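Protein angel homolog 2 (Homo sapiens, PDB 6RW0) removes 2',3'-cyclic phosphates as a phosphatase of the CCR4 deadenylase family and probably binds mRNA 3'-untranslated regions. Local coordinates at residues Leu101-Tyr111 against Leu119-Met130. Numbering follows the deposited sequence.
With MG (magnesium ion), chain B.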
loop_
_atom_site.group_PDB
_atom_site.type_symbol
_atom_site.label_atom_id
_atom_site.label_comp_id
_atom_site.label_asym_id
_atom_site.label_seq_id
_atom_site.Cartn_x
_atom_site.Cartn_y
_atom_site.Cartn_z
ATOM N N LEU A 101 7.036 -9.449 2.059
ATOM C CA LEU A 101 5.666 -9.199 2.482
ATOM C C LEU A 101 5.529 -7.755 2.928
ATOM O O LEU A 101 6.306 -7.276 3.764
ATOM C CB LEU A 101 5.252 -10.057 3.674
ATOM C CG LEU A 101 5.539 -11.537 3.573
ATOM C CD1 LEU A 101 5.167 -12.146 4.933
ATOM C CD2 LEU A 101 4.790 -12.178 2.446
ATOM N N CYS A 102 4.543 -7.066 2.379
ATOM C CA CYS A 102 4.176 -5.721 2.798
ATOM C C CYS A 102 2.771 -5.845 3.357
ATOM O O CYS A 102 1.817 -6.038 2.598
ATOM C CB CYS A 102 4.217 -4.749 1.629
ATOM S SG CYS A 102 5.937 -4.345 1.183
ATOM N N LEU A 103 2.648 -5.767 4.677
ATOM C CA LEU A 103 1.376 -5.969 5.347
ATOM C C LEU A 103 0.873 -4.660 5.933
ATOM O O LEU A 103 1.653 -3.826 6.402
ATOM C CB LEU A 103 1.521 -7.015 6.457
ATOM C CG LEU A 103 2.154 -8.359 6.063
ATOM C CD1 LEU A 103 2.315 -9.263 7.275
ATOM C CD2 LEU A 103 1.329 -9.031 4.980
ATOM N N GLN A 104 -0.446 -4.491 5.913
ATOM C CA GLN A 104 -1.102 -3.385 6.586
ATOM C C GLN A 104 -2.128 -3.921 7.578
ATOM O O GLN A 104 -2.558 -5.072 7.500
ATOM C CB GLN A 104 -1.750 -2.409 5.587
ATOM C CG GLN A 104 -0.819 -1.975 4.436
ATOM C CD GLN A 104 -0.812 -2.951 3.286
ATOM O OE1 GLN A 104 -1.826 -3.583 2.979
ATOM N NE2 GLN A 104 0.333 -3.091 2.642
ATOM N N GLU A 105 -2.520 -3.047 8.509
ATOM C CA GLU A 105 -3.464 -3.378 9.583
ATOM C C GLU A 105 -2.953 -4.523 10.454
ATOM O O GLU A 105 -3.715 -5.384 10.898
ATOM C CB GLU A 105 -4.883 -3.599 9.070
ATOM C CG GLU A 105 -5.456 -2.294 8.577
ATOM C CD GLU A 105 -6.961 -2.261 8.509
ATOM O OE1 GLU A 105 -7.635 -2.972 9.301
ATOM O OE2 GLU A 105 -7.471 -1.501 7.654
ATOM N N VAL A 106 -1.647 -4.505 10.705
ATOM C CA VAL A 106 -0.979 -5.456 11.585
ATOM C C VAL A 106 -1.113 -4.925 13.006
ATOM O O VAL A 106 -0.508 -3.906 13.355
ATOM C CB VAL A 106 0.491 -5.624 11.177
ATOM C CG1 VAL A 106 1.261 -6.476 12.190
ATOM C CG2 VAL A 106 0.564 -6.167 9.749
ATOM N N GLN A 107 -1.916 -5.609 13.820
ATOM C CA GLN A 107 -2.225 -5.152 15.170
ATOM C C GLN A 107 -1.089 -5.509 16.123
ATOM O O GLN A 107 -0.585 -6.633 16.104
ATOM C CB GLN A 107 -3.538 -5.797 15.614
ATOM C CG GLN A 107 -4.058 -5.296 16.916
ATOM C CD GLN A 107 -5.485 -5.710 17.150
ATOM O OE1 GLN A 107 -6.357 -5.438 16.328
ATOM N NE2 GLN A 107 -5.728 -6.389 18.260
ATOM N N GLU A 108 -0.681 -4.541 16.949
ATOM C CA GLU A 108 0.560 -4.684 17.708
ATOM C C GLU A 108 0.535 -5.903 18.628
ATOM O O GLU A 108 1.505 -6.673 18.669
ATOM C CB GLU A 108 0.856 -3.413 18.511
ATOM C CG GLU A 108 2.192 -3.494 19.279
ATOM C CD GLU A 108 2.407 -2.364 20.285
ATOM O OE1 GLU A 108 1.426 -1.903 20.908
ATOM O OE2 GLU A 108 3.572 -1.934 20.439
ATOM N N ASP A 109 -0.538 -6.084 19.407
ATOM C CA ASP A 109 -0.536 -7.186 20.369
ATOM C C ASP A 109 -0.482 -8.530 19.654
ATOM O O ASP A 109 0.330 -9.401 19.994
ATOM C CB ASP A 109 -1.670 -7.082 21.406
ATOM C CG ASP A 109 -3.074 -7.019 20.816
ATOM O OD1 ASP A 109 -3.266 -7.013 19.589
ATOM O OD2 ASP A 109 -4.017 -6.990 21.644
ATOM N N HIS A 110 -1.291 -8.689 18.614
ATOM C CA HIS A 110 -1.264 -9.913 17.826
ATOM C C HIS A 110 0.059 -10.091 17.108
ATOM O O HIS A 110 0.518 -11.220 16.908
ATOM C CB HIS A 110 -2.394 -9.870 16.816
ATOM C CG HIS A 110 -3.737 -9.888 17.450
ATOM N ND1 HIS A 110 -4.876 -9.479 16.794
ATOM C CD2 HIS A 110 -4.125 -10.288 18.680
ATOM C CE1 HIS A 110 -5.911 -9.628 17.599
ATOM N NE2 HIS A 110 -5.487 -10.126 18.747
ATOM N N TYR A 111 0.672 -8.997 16.676
ATOM C CA TYR A 111 1.954 -9.106 15.994
ATOM C C TYR A 111 3.003 -9.714 16.915
ATOM O O TYR A 111 3.725 -10.643 16.531
ATOM C CB TYR A 111 2.374 -7.718 15.531
ATOM C CG TYR A 111 3.702 -7.640 14.826
ATOM C CD1 TYR A 111 3.881 -8.185 13.555
ATOM C CD2 TYR A 111 4.764 -6.982 15.410
ATOM C CE1 TYR A 111 5.102 -8.077 12.896
ATOM C CE2 TYR A 111 5.983 -6.879 14.770
ATOM C CZ TYR A 111 6.141 -7.429 13.508
ATOM O OH TYR A 111 7.361 -7.311 12.869
ATOM N N LEU A 119 5.811 -15.686 11.309
ATOM C CA LEU A 119 6.551 -15.330 10.107
ATOM C C LEU A 119 8.040 -15.618 10.260
ATOM O O LEU A 119 8.682 -16.059 9.300
ATOM C CB LEU A 119 6.308 -13.865 9.754
ATOM C CG LEU A 119 4.861 -13.521 9.396
ATOM C CD1 LEU A 119 4.683 -12.035 9.102
ATOM C CD2 LEU A 119 4.393 -14.347 8.194
ATOM N N GLU A 120 8.556 -15.337 11.441
ATOM C CA GLU A 120 9.994 -15.683 11.659
ATOM C C GLU A 120 10.312 -17.217 11.515
ATOM O O GLU A 120 11.296 -17.777 10.839
ATOM C CB GLU A 120 10.500 -15.151 13.003
ATOM C CG GLU A 120 10.480 -13.630 13.113
ATOM C CD GLU A 120 11.717 -12.833 12.714
ATOM O OE1 GLU A 120 12.827 -13.303 12.986
ATOM O OE2 GLU A 120 11.556 -11.721 12.169
ATOM N N SER A 121 9.283 -18.006 11.887
ATOM C CA SER A 121 9.439 -19.450 11.741
ATOM C C SER A 121 9.469 -19.864 10.275
ATOM O O SER A 121 10.054 -20.901 9.941
ATOM C CB SER A 121 8.335 -20.194 12.497
ATOM O OG SER A 121 7.090 -20.118 11.826
ATOM N N LEU A 122 8.850 -19.077 9.394
ATOM C CA LEU A 122 8.837 -19.336 7.961
ATOM C C LEU A 122 10.069 -18.787 7.247
ATOM O O LEU A 122 10.181 -18.942 6.024
ATOM C CB LEU A 122 7.581 -18.729 7.323
ATOM C CG LEU A 122 6.220 -19.280 7.747
ATOM C CD1 LEU A 122 5.075 -18.521 7.093
ATOM C CD2 LEU A 122 6.146 -20.776 7.421
ATOM N N GLY A 123 11.007 -18.151 7.943
ATOM C CA GLY A 123 12.248 -17.663 7.335
ATOM C C GLY A 123 12.224 -16.180 7.038
ATOM O O GLY A 123 13.085 -15.750 6.333
ATOM N N TYR A 124 11.274 -15.436 7.581
ATOM C CA TYR A 124 11.203 -13.989 7.319
ATOM C C TYR A 124 11.860 -13.188 8.435
ATOM O O TYR A 124 11.732 -13.558 9.565
ATOM C CB TYR A 124 9.762 -13.490 7.278
ATOM C CG TYR A 124 8.980 -13.945 6.080
ATOM C CD1 TYR A 124 9.119 -13.326 4.863
ATOM C CD2 TYR A 124 8.128 -15.020 6.171
ATOM C CE1 TYR A 124 8.425 -13.758 3.757
ATOM C CE2 TYR A 124 7.423 -15.469 5.075
ATOM C CZ TYR A 124 7.565 -14.828 3.867
ATOM O OH TYR A 124 6.888 -15.257 2.780
ATOM N N HIS A 125 12.558 -12.131 8.076
ATOM C CA HIS A 125 12.966 -11.084 9.023
ATOM C C HIS A 125 11.842 -10.043 8.952
ATOM O O HIS A 125 11.544 -9.648 7.876
ATOM C CB HIS A 125 14.278 -10.467 8.616
ATOM C CG HIS A 125 14.597 -9.361 9.535
ATOM N ND1 HIS A 125 14.984 -9.595 10.800
ATOM C CD2 HIS A 125 14.428 -8.043 9.441
ATOM C CE1 HIS A 125 15.117 -8.475 11.427
ATOM N NE2 HIS A 125 14.829 -7.547 10.608
ATOM N N CYS A 126 11.302 -9.589 10.068
ATOM C CA CYS A 126 10.145 -8.700 10.103
ATOM C C CYS A 126 10.494 -7.356 10.728
ATOM O O CYS A 126 11.134 -7.300 11.781
ATOM C CB CYS A 126 9.029 -9.325 10.944
ATOM S SG CYS A 126 8.451 -10.917 10.326
ATOM N N GLU A 127 10.026 -6.276 10.093
ATOM C CA GLU A 127 10.155 -4.923 10.630
ATOM C C GLU A 127 8.789 -4.254 10.672
ATOM O O GLU A 127 8.045 -4.290 9.685
ATOM C CB GLU A 127 11.119 -4.080 9.784
ATOM C CG GLU A 127 12.576 -4.523 9.857
ATOM C CD GLU A 127 13.247 -4.229 11.196
ATOM O OE1 GLU A 127 12.697 -3.448 12.014
ATOM O OE2 GLU A 127 14.344 -4.787 11.424
ATOM N N TYR A 128 8.472 -3.615 11.795
ATOM C CA TYR A 128 7.149 -3.065 12.041
ATOM C C TYR A 128 7.215 -1.572 12.290
ATOM O O TYR A 128 8.176 -1.056 12.865
ATOM C CB TYR A 128 6.576 -3.715 13.299
ATOM C CG TYR A 128 5.162 -3.399 13.733
ATOM C CD1 TYR A 128 4.082 -3.560 12.875
ATOM C CD2 TYR A 128 4.898 -3.039 15.045
ATOM C CE1 TYR A 128 2.793 -3.325 13.309
ATOM C CE2 TYR A 128 3.613 -2.806 15.489
ATOM C CZ TYR A 128 2.562 -2.948 14.621
ATOM O OH TYR A 128 1.289 -2.731 15.091
ATOM N N LYS A 129 6.154 -0.887 11.889
ATOM C CA LYS A 129 5.939 0.501 12.276
ATOM C C LYS A 129 4.466 0.681 12.606
ATOM O O LYS A 129 3.613 0.640 11.714
ATOM C CB LYS A 129 6.377 1.466 11.179
ATOM C CG LYS A 129 6.136 2.932 11.515
ATOM C CD LYS A 129 6.870 3.354 12.793
ATOM C CE LYS A 129 6.633 4.807 13.102
ATOM N NZ LYS A 129 7.215 5.200 14.408
ATOM N N MET A 130 4.174 0.912 13.876
ATOM C CA MET A 130 2.810 1.098 14.347
ATOM C C MET A 130 2.365 2.535 14.112
ATOM O O MET A 130 3.163 3.471 14.196
ATOM C CB MET A 130 2.765 0.827 15.853
ATOM C CG MET A 130 1.379 0.684 16.434
ATOM S SD MET A 130 1.511 0.263 18.193
ATOM C CE MET A 130 2.452 1.632 18.849
HETATM MG MG MG B . -9.612 -1.533 6.854
HETATM O O HOH W 1 -10.092 -1.741 8.987
HETATM O O HOH W 2 -11.696 -2.046 6.105
HETATM O O HOH W 3 -10.684 0.790 6.917
HETATM O O HOH W 4 -8.920 -3.803 6.455
HETATM O O HOH W 5 -9.661 -1.015 4.652
#
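The rings of Y111 and Y128 form an offset stack, with centroids 4.5 Å apart and planes at 24°. Y128 has the Y111 ring on one face and the backbone N of M130 above the other, while V106 O lies at its edge. There Y128 OH donates to V106 O at 2.8 Å, tilted from the carbonyl plane. V106 CG1 also packs on Y128 CE1 (3.7 Å). With CG anti to the backbone N (chi1 179°), Y111 sends its ring from the helix obliquely across strand 124-130, its OH 3.2 Å from C126 CB. The extended E108 side chain crosses M130, OE1 lying 3.5 Å from SD. A second aromatic contact is a CH-pi: L101 CD1 sits 3.8 Å from the Y124 centroid, 14° off the normal; L119 O meets that ring's edge in plane, and Y124 OH is hydrogen-bonded to A98 O. L119 CD2 touches L101 CD1 at 4.0 Å. E105, beside V106 in a G1 bulge facing G138, binds magnesium through OE2 (2.3 Å). The contact belongs to a beta-alpha-beta crossover of the DNase I-like fold: helix 108-121 links parallel strands 100-107 and 124-130, with antiparallel strand 137-144 between them and 124-130 outermost in the sheet within this chain.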